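Local coordinates for protein putative SnoaL-like polyketide cyclase (Jannaschia sp., PDB 3KKG) that probably acts as a polyketide cyclase of the SnoaL-like family, a member of the NTF2 clan, at residues V114-L119 with R128-L133; G40-F45 with V124-Y129; A62-G67 with P98-P103; R90-Q95 with M108-D113. One frame throughout, in Å; residues are numbered along the deposited sequence. Where two conformers were deposited one is given.

Contact 1. Residues V114-L119 with R128-L133; sequences VTLFTL and RYFTDL
Four backbone hydrogen bonds join Leu-116 to Arg-128 and Val-114 to Phe-130, the hydrogen-bonded pairs of an antiparallel hairpin in the sheet of the SnoaL-like, NTF2-type fold. The shortest runs from Leu-116 N to Arg-128 O at 2.8 Å, and in the other pair Phe-130 N to Val-114 O is nearly straight at 170°. Between the two pairs sits the non-hydrogen-bonded pair Thr-115 and Tyr-129, whose side chains point to the same side of the sheet as Phe-117. Thr-115 OG1 meets the tyrosine ring at its edge, in the ring plane, 3.4 Å from Tyr-129 CD1. The ring lies there because its CG is anti to the backbone N (chi1 -175°), and its hydroxyl is hydrogen-bonded to Asp-113 OD2 on the adjoining part of strand 108-120. Replacing this tyrosine with an alanine would probably deprive Asp-113 of that hydroxyl partner and open a gap beside Thr-115 OG1. The other side of the sheet carries Val-114, Leu-116, Arg-128 and Phe-130, and packs against the second subunit, where Phe-130 touches Phe-130 of that chain. Arg-128 lays only its CB near Leu-116; its extended chain leads to Glu-126 and to Glu-76 of the second subunit. Val-114 lies alongside Phe-130, and Leu-116 CD1 touches the edge of the phenylalanine ring, 4.1 Å from Phe-130 CD1.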
loop_
_atom_site.group_PDB
_atom_site.type_symbol
_atom_site.label_atom_id
_atom_site.label_comp_id
_atom_site.label_asym_id
_atom_site.label_seq_id
_atom_site.Cartn_x
_atom_site.Cartn_y
_atom_site.Cartn_z
ATOM N N VAL A 114 0.630 2.444 -4.076
ATOM C CA VAL A 114 1.120 1.064 -4.290
ATOM C C VAL A 114 -0.016 0.226 -4.836
ATOM O O VAL A 114 -1.165 0.296 -4.395
ATOM C CB VAL A 114 1.699 0.474 -3.017
ATOM C CG1 VAL A 114 0.702 0.406 -1.899
ATOM C CG2 VAL A 114 2.256 -0.942 -3.333
ATOM N N THR A 115 0.259 -0.514 -5.926
ATOM C CA THR A 115 -0.685 -1.425 -6.567
ATOM C C THR A 115 -0.102 -2.809 -6.488
ATOM O O THR A 115 1.075 -2.989 -6.886
ATOM C CB THR A 115 -0.986 -0.981 -8.020
ATOM O OG1 THR A 115 -1.182 0.460 -8.041
ATOM C CG2 THR A 115 -2.188 -1.670 -8.583
ATOM N N LEU A 116 -0.902 -3.765 -6.046
ATOM C CA LEU A 116 -0.435 -5.115 -5.788
ATOM C C LEU A 116 -1.211 -6.033 -6.710
ATOM O O LEU A 116 -2.442 -6.221 -6.536
ATOM C CB LEU A 116 -0.657 -5.444 -4.307
ATOM C CG LEU A 116 0.026 -4.430 -3.373
ATOM C CD1 LEU A 116 -0.974 -3.777 -2.478
ATOM C CD2 LEU A 116 1.105 -5.070 -2.576
ATOM N N PHE A 117 -0.539 -6.619 -7.688
ATOM C CA PHE A 117 -1.171 -7.449 -8.701
ATOM C C PHE A 117 -0.912 -8.916 -8.430
ATOM O O PHE A 117 0.197 -9.296 -7.994
ATOM C CB PHE A 117 -0.558 -7.114 -10.079
ATOM C CG PHE A 117 -0.862 -5.709 -10.534
ATOM C CD1 PHE A 117 -1.985 -5.444 -11.282
ATOM C CD2 PHE A 117 0.016 -4.664 -10.287
ATOM C CE1 PHE A 117 -2.261 -4.151 -11.726
ATOM C CE2 PHE A 117 -0.260 -3.374 -10.750
ATOM C CZ PHE A 117 -1.384 -3.130 -11.510
ATOM N N THR A 118 -1.901 -9.736 -8.752
ATOM C CA THR A 118 -1.735 -11.187 -8.826
ATOM C C THR A 118 -2.061 -11.611 -10.245
ATOM O O THR A 118 -3.050 -11.140 -10.846
ATOM C CB THR A 118 -2.681 -11.889 -7.859
ATOM O OG1 THR A 118 -2.486 -11.327 -6.552
ATOM C CG2 THR A 118 -2.399 -13.389 -7.771
ATOM N N LEU A 119 -1.191 -12.463 -10.793
ATOM C CA LEU A 119 -1.396 -12.987 -12.124
ATOM C C LEU A 119 -1.584 -14.512 -12.081
ATOM O O LEU A 119 -1.228 -15.166 -11.106
ATOM C CB LEU A 119 -0.213 -12.623 -13.036
ATOM C CG LEU A 119 0.088 -11.140 -13.303
ATOM C CD1 LEU A 119 1.103 -10.575 -12.302
ATOM C CD2 LEU A 119 0.491 -10.883 -14.790
ATOM N N ARG A 128 -4.966 -5.022 -5.970
ATOM C CA ARG A 128 -5.233 -4.353 -4.714
ATOM C C ARG A 128 -4.526 -3.021 -4.727
ATOM O O ARG A 128 -3.439 -2.887 -5.280
ATOM C CB ARG A 128 -4.719 -5.174 -3.522
ATOM C CG ARG A 128 -5.324 -6.532 -3.410
ATOM C CD ARG A 128 -4.603 -7.380 -2.358
ATOM N NE ARG A 128 -5.225 -8.683 -2.216
ATOM C CZ ARG A 128 -4.986 -9.446 -1.155
ATOM N NH1 ARG A 128 -4.199 -9.035 -0.170
ATOM N NH2 ARG A 128 -5.557 -10.649 -1.077
ATOM N N TYR A 129 -5.141 -1.994 -4.179
ATOM C CA TYR A 129 -4.652 -0.646 -4.275
ATOM C C TYR A 129 -4.669 0.087 -2.951
ATOM O O TYR A 129 -5.658 0.094 -2.236
ATOM C CB TYR A 129 -5.504 0.126 -5.319
ATOM C CG TYR A 129 -4.974 1.505 -5.567
ATOM C CD1 TYR A 129 -3.839 1.679 -6.337
ATOM C CD2 TYR A 129 -5.575 2.621 -5.048
ATOM C CE1 TYR A 129 -3.296 2.910 -6.521
ATOM C CE2 TYR A 129 -5.038 3.876 -5.254
ATOM C CZ TYR A 129 -3.916 4.017 -6.003
ATOM O OH TYR A 129 -3.354 5.262 -6.203
ATOM N N PHE A 130 -3.613 0.894 -2.748
ATOM C CA PHE A 130 -3.609 1.900 -1.694
ATOM C C PHE A 130 -2.925 3.163 -2.141
ATOM O O PHE A 130 -1.854 3.108 -2.753
ATOM C CB PHE A 130 -2.834 1.469 -0.458
ATOM C CG PHE A 130 -3.319 0.220 0.201
ATOM C CD1 PHE A 130 -2.894 -1.018 -0.206
ATOM C CD2 PHE A 130 -4.151 0.272 1.318
ATOM C CE1 PHE A 130 -3.344 -2.191 0.445
ATOM C CE2 PHE A 130 -4.574 -0.864 1.979
ATOM C CZ PHE A 130 -4.188 -2.067 1.551
ATOM N N THR A 131 -3.468 4.313 -1.770
ATOM C CA THR A 131 -2.757 5.594 -1.722
ATOM C C THR A 131 -2.968 6.232 -0.377
ATOM O O THR A 131 -3.505 5.624 0.522
ATOM C CB THR A 131 -3.119 6.462 -2.929
ATOM O OG1 THR A 131 -2.249 7.621 -2.952
ATOM C CG2 THR A 131 -4.564 6.974 -2.897
ATOM N N ASP A 132 -2.600 7.516 -0.234
ATOM C CA ASP A 132 -2.971 8.235 0.996
ATOM C C ASP A 132 -4.304 8.936 0.712
ATOM O O ASP A 132 -4.413 10.125 0.436
ATOM C CB ASP A 132 -1.922 9.269 1.361
ATOM C CG ASP A 132 -2.149 9.822 2.765
ATOM O OD1 ASP A 132 -3.275 9.664 3.318
ATOM O OD2 ASP A 132 -1.219 10.463 3.314
ATOM N N LEU A 133 -5.370 8.132 0.742
ATOM C CA LEU A 133 -6.672 8.619 0.390
ATOM C C LEU A 133 -7.186 9.608 1.425
ATOM O O LEU A 133 -7.881 10.550 1.041
ATOM C CB LEU A 133 -7.663 7.463 0.220
ATOM C CG LEU A 133 -9.027 7.792 -0.364
ATOM C CD1 LEU A 133 -8.939 8.324 -1.776
ATOM C CD2 LEU A 133 -9.902 6.513 -0.356
#

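Contact 2. Residues G40-F45 with V124-Y129; sequences GFRSIF and VIEMRY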
loop_
_atom_site.group_PDB
_atom_site.type_symbol
_atom_site.label_atom_id
_atom_site.label_comp_id
_atom_site.label_asym_id
_atom_site.label_seq_id
_atom_site.Cartn_x
_atom_site.Cartn_y
_atom_site.Cartn_z
ATOM N N GLY A 40 -12.991 -12.619 -14.912
ATOM C CA GLY A 40 -13.336 -12.635 -13.493
ATOM C C GLY A 40 -12.383 -11.812 -12.620
ATOM O O GLY A 40 -12.390 -11.962 -11.402
ATOM N N PHE A 41 -11.584 -10.951 -13.252
ATOM C CA PHE A 41 -10.718 -9.997 -12.532
ATOM C C PHE A 41 -11.455 -9.332 -11.393
ATOM O O PHE A 41 -12.629 -8.959 -11.511
ATOM C CB PHE A 41 -10.229 -8.965 -13.525
ATOM C CG PHE A 41 -9.486 -7.825 -12.907
ATOM C CD1 PHE A 41 -8.252 -8.005 -12.370
ATOM C CD2 PHE A 41 -10.015 -6.541 -12.930
ATOM C CE1 PHE A 41 -7.537 -6.896 -11.845
ATOM C CE2 PHE A 41 -9.325 -5.473 -12.471
ATOM C CZ PHE A 41 -8.104 -5.635 -11.882
ATOM N N ARG A 42 -10.742 -9.169 -10.287
ATOM C CA ARG A 42 -11.261 -8.515 -9.073
ATOM C C ARG A 42 -10.354 -7.328 -8.726
ATOM O O ARG A 42 -9.132 -7.465 -8.690
ATOM C CB ARG A 42 -11.150 -9.459 -7.858
ATOM C CG ARG A 42 -12.072 -10.619 -7.878
ATOM C CD ARG A 42 -11.555 -11.781 -7.012
ATOM N NE ARG A 42 -11.160 -11.349 -5.676
ATOM C CZ ARG A 42 -11.958 -11.250 -4.616
ATOM N NH1 ARG A 42 -13.236 -11.545 -4.673
ATOM N NH2 ARG A 42 -11.453 -10.859 -3.462
ATOM N N SER A 43 -11.005 -6.216 -8.429
ATOM C CA SER A 43 -10.375 -4.969 -8.084
ATOM C C SER A 43 -10.709 -4.639 -6.619
ATOM O O SER A 43 -11.852 -4.748 -6.184
ATOM C CB SER A 43 -10.897 -3.881 -9.010
ATOM O OG SER A 43 -10.263 -2.656 -8.712
ATOM N N ILE A 44 -9.699 -4.273 -5.852
ATOM C CA ILE A 44 -9.863 -4.012 -4.438
ATOM C C ILE A 44 -9.254 -2.626 -4.181
ATOM O O ILE A 44 -8.049 -2.419 -4.451
ATOM C CB ILE A 44 -9.153 -5.079 -3.583
ATOM C CG1 ILE A 44 -9.848 -6.440 -3.756
ATOM C CG2 ILE A 44 -9.128 -4.671 -2.088
ATOM C CD1 ILE A 44 -9.076 -7.619 -3.154
ATOM N N PHE A 45 -10.088 -1.688 -3.745
ATOM C CA PHE A 45 -9.680 -0.313 -3.541
ATOM C C PHE A 45 -9.608 -0.079 -2.051
ATOM O O PHE A 45 -10.644 -0.042 -1.386
ATOM C CB PHE A 45 -10.691 0.603 -4.213
ATOM C CG PHE A 45 -10.362 2.050 -4.167
ATOM C CD1 PHE A 45 -9.413 2.565 -4.979
ATOM C CD2 PHE A 45 -11.050 2.898 -3.344
ATOM C CE1 PHE A 45 -9.166 3.940 -5.021
ATOM C CE2 PHE A 45 -10.778 4.283 -3.344
ATOM C CZ PHE A 45 -9.816 4.771 -4.154
ATOM N N VAL A 124 -3.719 -10.864 -15.544
ATOM C CA VAL A 124 -3.957 -10.286 -14.240
ATOM C C VAL A 124 -5.326 -10.720 -13.714
ATOM O O VAL A 124 -6.375 -10.521 -14.383
ATOM C CB VAL A 124 -3.875 -8.752 -14.300
ATOM C CG1 VAL A 124 -4.229 -8.128 -12.953
ATOM C CG2 VAL A 124 -2.504 -8.278 -14.763
ATOM N N ILE A 125 -5.326 -11.328 -12.539
ATOM C CA ILE A 125 -6.595 -11.779 -11.915
ATOM C C ILE A 125 -7.089 -10.934 -10.728
ATOM O O ILE A 125 -8.272 -11.037 -10.336
ATOM C CB ILE A 125 -6.515 -13.261 -11.509
ATOM C CG1 ILE A 125 -5.497 -13.508 -10.373
ATOM C CG2 ILE A 125 -6.144 -14.127 -12.730
ATOM C CD1 ILE A 125 -5.536 -14.946 -9.806
ATOM N N GLU A 126 -6.191 -10.167 -10.139
ATOM C CA GLU A 126 -6.570 -9.344 -8.995
ATOM C C GLU A 126 -5.607 -8.170 -8.878
ATOM O O GLU A 126 -4.400 -8.287 -9.187
ATOM C CB GLU A 126 -6.529 -10.150 -7.702
ATOM C CG GLU A 126 -7.044 -9.357 -6.490
ATOM C CD GLU A 126 -7.216 -10.203 -5.257
ATOM O OE1 GLU A 126 -8.188 -10.969 -5.207
ATOM O OE2 GLU A 126 -6.289 -10.131 -4.406
HETATM N N MSE A 127 -6.154 -7.044 -8.451
HETATM C CA MSE A 127 -5.426 -5.832 -8.225
HETATM C C MSE A 127 -5.887 -5.228 -6.907
HETATM O O MSE A 127 -7.086 -5.019 -6.753
HETATM C CB MSE A 127 -5.700 -4.847 -9.363
HETATM C CG MSE A 127 -4.982 -3.536 -9.268
HETATM SE SE MSE A 127 -5.390 -2.445 -10.803
HETATM C CE MSE A 127 -7.096 -2.009 -10.299
ATOM N N ARG A 128 -4.966 -5.022 -5.970
ATOM C CA ARG A 128 -5.233 -4.353 -4.714
ATOM C C ARG A 128 -4.526 -3.021 -4.727
ATOM O O ARG A 128 -3.439 -2.887 -5.280
ATOM C CB ARG A 128 -4.719 -5.174 -3.522
ATOM C CG ARG A 128 -5.324 -6.532 -3.410
ATOM C CD ARG A 128 -4.603 -7.380 -2.358
ATOM N NE ARG A 128 -5.225 -8.683 -2.216
ATOM C CZ ARG A 128 -4.986 -9.446 -1.155
ATOM N NH1 ARG A 128 -4.199 -9.035 -0.170
ATOM N NH2 ARG A 128 -5.557 -10.649 -1.077
ATOM N N TYR A 129 -5.141 -1.994 -4.179
ATOM C CA TYR A 129 -4.652 -0.646 -4.275
ATOM C C TYR A 129 -4.669 0.087 -2.951
ATOM O O TYR A 129 -5.658 0.094 -2.236
ATOM C CB TYR A 129 -5.504 0.126 -5.319
ATOM C CG TYR A 129 -4.974 1.505 -5.567
ATOM C CD1 TYR A 129 -3.839 1.679 -6.337
ATOM C CD2 TYR A 129 -5.575 2.621 -5.048
ATOM C CE1 TYR A 129 -3.296 2.910 -6.521
ATOM C CE2 TYR A 129 -5.038 3.876 -5.254
ATOM C CZ TYR A 129 -3.916 4.017 -6.003
ATOM O OH TYR A 129 -3.354 5.262 -6.203
HETATM O O HOH W 1 -10.102 -12.781 -10.233
HETATM O O HOH W 2 -8.573 -10.997 -2.257
#
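Glu-126 OE1 takes hydrogen bonds from Arg-42 NE and from a water, at the centre of a salt-bridge network laid across two parallel strands of the NTF2-type sheet. The arginine bond is 3.0 Å from Arg-42 NE to Glu-126 OE1 and nearly straight (169°); it lies in the guanidinium plane and meets OE1 on its anti side. The other oxygen, Glu-126 OE2, receives Arg-128 NE at 2.8 Å, also on the anti side but tilted about 33° out of the carboxylate plane, so a positive group holds each oxygen, which would probably favour ionisation. The same water accepts from Arg-42 NH2 and Arg-128 NH2, while Arg-42 NH1 continues to Glu-52. Under the network, Ile-44 CD1, in one of its two conformers, rests 3.8 Å from Glu-126 CD and lies along the aliphatic part of Arg-128. Backbone bonds alternate from Arg-42 N to Tyr-129 N, the last weak. Ile-125 and Glu-126 form a classic beta bulge opposite Thr-118. The reverse side of the sheet is largely aromatic, with Ser-43 and Met-127 among its residues: Phe-41, with CG anti to its own N (chi1 172°), brings its ring obliquely against the backbone of Ile-125 and Glu-126, and helix 54-67 covers it. Phe-45 and Tyr-129 lie side by side with near-parallel planes but little overlap. At the edge of the Phe-41 ring, CZ is 3.6 Å from Met-127 CB.

Contact 3. Residues A62-G67 with P98-P103; sequences AVLFEG and PFLGVP
A type I' beta turn from Phe-99 to Val-102, in the long loop between strands 84-94 and 108-120, closes against the C-terminal end of helix 54-67, which covers one side of the sheet in this NTF2-type fold. Phe-99 carries the contact. Its CG swings beside the carbonyl carbon (chi1 -172°), which sends the ring toward the helix and presents an edge to the carbonyl of Leu-64, where Phe-99 CD1 is 3.7 Å from Leu-64 O. Leu-64 CD2 adds an apolar touch at 3.8 Å from Phe-99 CE1, the two side chains passing at a slant. One face of the ring is covered from within the turn, since Leu-100 CG stands over its centre. Beyond the two segments, Phe-68 meets the ring in an edge-to-face pair and Ile-140 of helix 133-140 also packs on it. A serine at this position would probably open a gap between the turn and Leu-64, leaving Leu-100 without the ring beneath it. Gly-67 permits the close approach: its CA comes 3.1 Å from Pro-98 O, and a side chain there would run into the Phe-99 ring. The direct contacts are supplemented by a water, which donates to a carbonyl of each segment: its oxygen is 2.7 Å from Val-63 O and 2.6 Å from Pro-98 O.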
loop_
_atom_site.group_PDB
_atom_site.type_symbol
_atom_site.label_atom_id
_atom_site.label_comp_id
_atom_site.label_asym_id
_atom_site.label_seq_id
_atom_site.Cartn_x
_atom_site.Cartn_y
_atom_site.Cartn_z
ATOM N N ALA A 62 -12.930 4.015 -14.326
ATOM C CA ALA A 62 -13.387 5.161 -15.088
ATOM C C ALA A 62 -13.936 6.249 -14.177
ATOM O O ALA A 62 -13.611 7.422 -14.382
ATOM C CB ALA A 62 -14.442 4.741 -16.157
ATOM N N VAL A 63 -14.690 5.855 -13.152
ATOM C CA VAL A 63 -15.219 6.820 -12.165
ATOM C C VAL A 63 -14.101 7.559 -11.472
ATOM O O VAL A 63 -14.117 8.767 -11.329
ATOM C CB VAL A 63 -16.176 6.152 -11.132
ATOM C CG1 VAL A 63 -16.500 7.112 -9.953
ATOM C CG2 VAL A 63 -17.415 5.683 -11.819
ATOM N N LEU A 64 -13.080 6.831 -11.033
ATOM C CA LEU A 64 -11.973 7.497 -10.396
ATOM C C LEU A 64 -11.343 8.561 -11.290
ATOM O O LEU A 64 -11.013 9.657 -10.856
ATOM C CB LEU A 64 -10.902 6.471 -9.934
ATOM C CG LEU A 64 -11.298 5.399 -8.920
ATOM C CD1 LEU A 64 -10.138 4.390 -8.709
ATOM C CD2 LEU A 64 -11.696 6.041 -7.589
ATOM N N PHE A 65 -11.071 8.215 -12.566
ATOM C CA PHE A 65 -10.448 9.126 -13.488
ATOM C C PHE A 65 -11.317 10.316 -13.912
ATOM O O PHE A 65 -10.799 11.285 -14.400
ATOM C CB PHE A 65 -9.859 8.377 -14.694
ATOM C CG PHE A 65 -8.541 7.700 -14.346
ATOM C CD1 PHE A 65 -8.517 6.456 -13.811
ATOM C CD2 PHE A 65 -7.361 8.377 -14.530
ATOM C CE1 PHE A 65 -7.336 5.853 -13.424
ATOM C CE2 PHE A 65 -6.166 7.805 -14.192
ATOM C CZ PHE A 65 -6.146 6.534 -13.626
ATOM N N GLU A 66 -12.632 10.237 -13.716
ATOM C CA GLU A 66 -13.421 11.440 -13.906
ATOM C C GLU A 66 -13.012 12.534 -12.906
ATOM O O GLU A 66 -13.164 13.717 -13.157
ATOM C CB GLU A 66 -14.911 11.131 -13.803
ATOM C CG GLU A 66 -15.358 10.389 -15.011
ATOM C CD GLU A 66 -16.736 9.838 -14.912
ATOM O OE1 GLU A 66 -17.404 9.963 -13.852
ATOM O OE2 GLU A 66 -17.171 9.287 -15.940
ATOM N N GLY A 67 -12.556 12.136 -11.739
ATOM C CA GLY A 67 -12.151 13.104 -10.754
ATOM C C GLY A 67 -10.842 13.767 -11.131
ATOM O O GLY A 67 -10.662 14.946 -10.838
ATOM N N PRO A 98 -15.747 15.513 -10.464
ATOM C CA PRO A 98 -16.253 14.997 -9.220
ATOM C C PRO A 98 -15.487 13.767 -8.771
ATOM O O PRO A 98 -15.065 12.963 -9.623
ATOM C CB PRO A 98 -17.688 14.568 -9.556
ATOM C CG PRO A 98 -17.906 14.808 -10.920
ATOM C CD PRO A 98 -16.700 15.415 -11.569
ATOM N N PHE A 99 -15.228 13.658 -7.482
ATOM C CA PHE A 99 -14.445 12.503 -6.935
ATOM C C PHE A 99 -14.983 12.072 -5.558
ATOM O O PHE A 99 -14.898 12.821 -4.608
ATOM C CB PHE A 99 -12.976 12.902 -6.796
ATOM C CG PHE A 99 -12.064 11.753 -6.427
ATOM C CD1 PHE A 99 -11.765 10.780 -7.364
ATOM C CD2 PHE A 99 -11.490 11.680 -5.185
ATOM C CE1 PHE A 99 -10.872 9.750 -7.036
ATOM C CE2 PHE A 99 -10.642 10.635 -4.868
ATOM C CZ PHE A 99 -10.313 9.701 -5.807
ATOM N N LEU A 100 -15.508 10.868 -5.533
ATOM C CA LEU A 100 -15.974 10.242 -4.285
ATOM C C LEU A 100 -16.869 11.171 -3.455
ATOM O O LEU A 100 -16.709 11.353 -2.218
ATOM C CB LEU A 100 -14.783 9.704 -3.472
ATOM C CG LEU A 100 -13.884 8.708 -4.207
ATOM C CD1 LEU A 100 -12.787 8.180 -3.221
ATOM C CD2 LEU A 100 -14.672 7.573 -4.890
ATOM N N GLY A 101 -17.766 11.836 -4.183
ATOM C CA GLY A 101 -18.763 12.721 -3.589
ATOM C C GLY A 101 -18.342 14.163 -3.410
ATOM O O GLY A 101 -19.122 15.010 -2.950
ATOM N N VAL A 102 -17.112 14.491 -3.800
ATOM C CA VAL A 102 -16.639 15.851 -3.573
ATOM C C VAL A 102 -16.771 16.514 -4.986
ATOM O O VAL A 102 -16.187 16.011 -5.981
ATOM C CB VAL A 102 -15.184 15.879 -3.126
ATOM C CG1 VAL A 102 -14.645 17.309 -2.990
ATOM C CG2 VAL A 102 -15.023 15.143 -1.780
ATOM N N PRO A 103 -17.451 17.646 -5.090
ATOM C CA PRO A 103 -17.534 18.370 -6.339
ATOM C C PRO A 103 -16.150 18.773 -6.786
ATOM O O PRO A 103 -15.235 18.905 -5.973
ATOM C CB PRO A 103 -18.353 19.590 -5.977
ATOM C CG PRO A 103 -19.227 19.091 -4.865
ATOM C CD PRO A 103 -18.288 18.272 -4.044
HETATM O O HOH W 3 -15.839 10.509 -10.128
#

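Contact 4. Residues R90-Q95 with M108-D113; sequences RLTGAQ and MVDVPD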
loop_
_atom_site.group_PDB
_atom_site.type_symbol
_atom_site.label_atom_id
_atom_site.label_comp_id
_atom_site.label_asym_id
_atom_site.label_seq_id
_atom_site.Cartn_x
_atom_site.Cartn_y
_atom_site.Cartn_z
ATOM N N ARG A 90 4.112 7.494 -7.983
ATOM C CA ARG A 90 3.569 8.753 -7.495
ATOM C C ARG A 90 2.572 9.305 -8.482
ATOM O O ARG A 90 2.718 9.165 -9.686
ATOM C CB ARG A 90 4.637 9.758 -7.162
ATOM C CG ARG A 90 5.476 9.367 -5.946
ATOM C CD ARG A 90 6.347 10.528 -5.510
ATOM N NE ARG A 90 5.562 11.568 -4.819
ATOM C CZ ARG A 90 5.225 11.528 -3.517
ATOM N NH1 ARG A 90 5.652 10.533 -2.758
ATOM N NH2 ARG A 90 4.517 12.499 -2.942
ATOM N N LEU A 91 1.531 9.882 -7.930
ATOM C CA LEU A 91 0.425 10.467 -8.690
ATOM C C LEU A 91 0.422 11.971 -8.501
ATOM O O LEU A 91 0.511 12.439 -7.366
ATOM C CB LEU A 91 -0.917 9.969 -8.138
ATOM C CG LEU A 91 -1.106 8.476 -8.162
ATOM C CD1 LEU A 91 -2.489 8.101 -7.552
ATOM C CD2 LEU A 91 -0.978 7.912 -9.557
ATOM N N THR A 92 0.231 12.670 -9.610
ATOM C CA THR A 92 0.102 14.117 -9.574
ATOM C C THR A 92 -1.001 14.548 -10.516
ATOM O O THR A 92 -1.078 14.132 -11.654
ATOM C CB THR A 92 1.396 14.845 -9.935
ATOM O OG1 THR A 92 1.841 14.381 -11.207
ATOM C CG2 THR A 92 2.466 14.593 -8.873
ATOM N N GLY A 93 -1.827 15.494 -10.055
ATOM C CA GLY A 93 -2.832 16.100 -10.920
ATOM C C GLY A 93 -3.898 16.790 -10.126
ATOM O O GLY A 93 -3.911 16.788 -8.918
ATOM N N ALA A 94 -4.778 17.436 -10.879
ATOM C CA ALA A 94 -5.815 18.287 -10.319
ATOM C C ALA A 94 -7.158 17.596 -10.287
ATOM O O ALA A 94 -7.531 16.950 -11.272
ATOM C CB ALA A 94 -5.924 19.578 -11.152
ATOM N N GLN A 95 -7.906 17.879 -9.240
ATOM C CA GLN A 95 -9.251 17.285 -9.074
ATOM C C GLN A 95 -10.253 18.137 -9.865
ATOM O O GLN A 95 -11.050 18.854 -9.282
ATOM C CB GLN A 95 -9.634 17.160 -7.593
ATOM C CG GLN A 95 -10.942 16.368 -7.449
ATOM C CD GLN A 95 -11.992 17.066 -6.631
ATOM O OE1 GLN A 95 -11.722 18.036 -5.903
ATOM N NE2 GLN A 95 -13.230 16.592 -6.770
HETATM N N MSE A 108 -4.745 20.418 -6.299
HETATM C CA MSE A 108 -3.644 19.580 -6.725
HETATM C C MSE A 108 -3.361 18.506 -5.722
HETATM O O MSE A 108 -3.439 18.734 -4.511
HETATM C CB MSE A 108 -2.384 20.434 -6.918
HETATM C CG MSE A 108 -2.540 21.444 -7.979
HETATM SE SE MSE A 108 -2.440 20.622 -9.757
HETATM C CE MSE A 108 -0.549 21.046 -10.191
ATOM N N VAL A 109 -3.062 17.314 -6.217
ATOM C CA VAL A 109 -2.582 16.282 -5.314
ATOM C C VAL A 109 -1.230 15.802 -5.800
ATOM O O VAL A 109 -0.905 15.878 -7.000
ATOM C CB VAL A 109 -3.571 15.050 -5.203
ATOM C CG1 VAL A 109 -4.936 15.563 -4.864
ATOM C CG2 VAL A 109 -3.548 14.191 -6.441
ATOM N N ASP A 110 -0.442 15.281 -4.860
ATOM C CA ASP A 110 0.899 14.758 -5.150
ATOM C C ASP A 110 1.113 13.692 -4.064
ATOM O O ASP A 110 1.448 14.025 -2.928
ATOM C CB ASP A 110 1.945 15.873 -5.017
ATOM C CG ASP A 110 3.354 15.413 -5.329
ATOM O OD1 ASP A 110 3.591 14.225 -5.459
ATOM O OD2 ASP A 110 4.212 16.323 -5.490
ATOM N N VAL A 111 0.856 12.424 -4.398
ATOM C CA VAL A 111 0.839 11.346 -3.419
ATOM C C VAL A 111 1.530 10.079 -3.922
ATOM O O VAL A 111 1.451 9.777 -5.106
ATOM C CB VAL A 111 -0.609 10.987 -2.948
ATOM C CG1 VAL A 111 -1.165 12.094 -2.041
ATOM C CG2 VAL A 111 -1.528 10.669 -4.149
ATOM N N PRO A 112 2.135 9.334 -3.015
ATOM C CA PRO A 112 2.632 7.990 -3.350
ATOM C C PRO A 112 1.478 7.010 -3.384
ATOM O O PRO A 112 0.438 7.213 -2.731
ATOM C CB PRO A 112 3.606 7.697 -2.216
ATOM C CG PRO A 112 2.910 8.322 -1.001
ATOM C CD PRO A 112 2.266 9.605 -1.568
ATOM N N ASP A 113 1.674 5.890 -4.053
ATOM C CA ASP A 113 0.701 4.823 -4.025
ATOM C C ASP A 113 1.399 3.497 -4.150
ATOM O O ASP A 113 2.630 3.418 -4.344
ATOM C CB ASP A 113 -0.395 5.053 -5.006
ATOM C CG ASP A 113 -0.059 4.771 -6.420
ATOM O OD1 ASP A 113 1.068 4.361 -6.745
ATOM O OD2 ASP A 113 -0.946 5.013 -7.285
HETATM O O HOH W 4 5.610 13.729 -7.110
#
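Arg-90 begins the antiparallel pairing of strands 84-94 and 108-120, joined by a long loop in the NTF2-type sheet, with a guanidinium that, in one of its two conformers, lies flat over the Val-111–Pro-112 peptide, Val-111 C under its centre. Its chain then bends at chi3 (75°), which brings Arg-90 NH2 to 3.2 Å from Asp-110 OD1 in a salt bridge. That oxygen is in the guanidinium plane, but the nitrogen stands well above the carboxylate plane; a weak bond from NE and a water linking NE to the same oxygen complete the grip. Leu-91 pairs with Val-111 through two backbone bonds, the shorter being 2.8 Å from Leu-91 N to Val-111 O. On the opposite side of the sheet from Arg-90, the isobutyl group of Leu-91 meets Asp-113 OD2, 3.5 Å from Leu-91 CD1. Thr-92 lays CG2 alongside the Asp-110 carboxylate. Gly-93 exchanges two backbone bonds with Val-109, and its backbone angles would jam any side chain against the preceding carbonyl. Ala-94 CB touches SE of Met-108 in one conformer of the latter. Strand 72-81 flanks Arg-90 and Thr-92, and strand 123-131 follows on the other side of 108-120, where Tyr-129 OH binds Asp-113; helix 133-140 packs on Val-111.

From the N terminus, residues 40-45 come first, and their partner 124-129 lies far along the chain, so contact 2 closes the widest loop, one that encloses both contact 3 and contact 4. Within it, contact 3 opens on helix 54-67 and contact 4 on strand 84-94; because 98-103 precedes 108-113, these two cross, and Gln-95 NE2 makes weak hydrogen bonds to the carbonyls of Val-102 and Pro-103. Contact 1 then closes the short hairpin 108-120/123-131, ending on the same strand as contact 2. Contacts 2, 1 and 4 thus tie neighbouring strands of a single sheet, while contact 3 fastens its covering helix to the loop, and Leu-64 touches Phe-45.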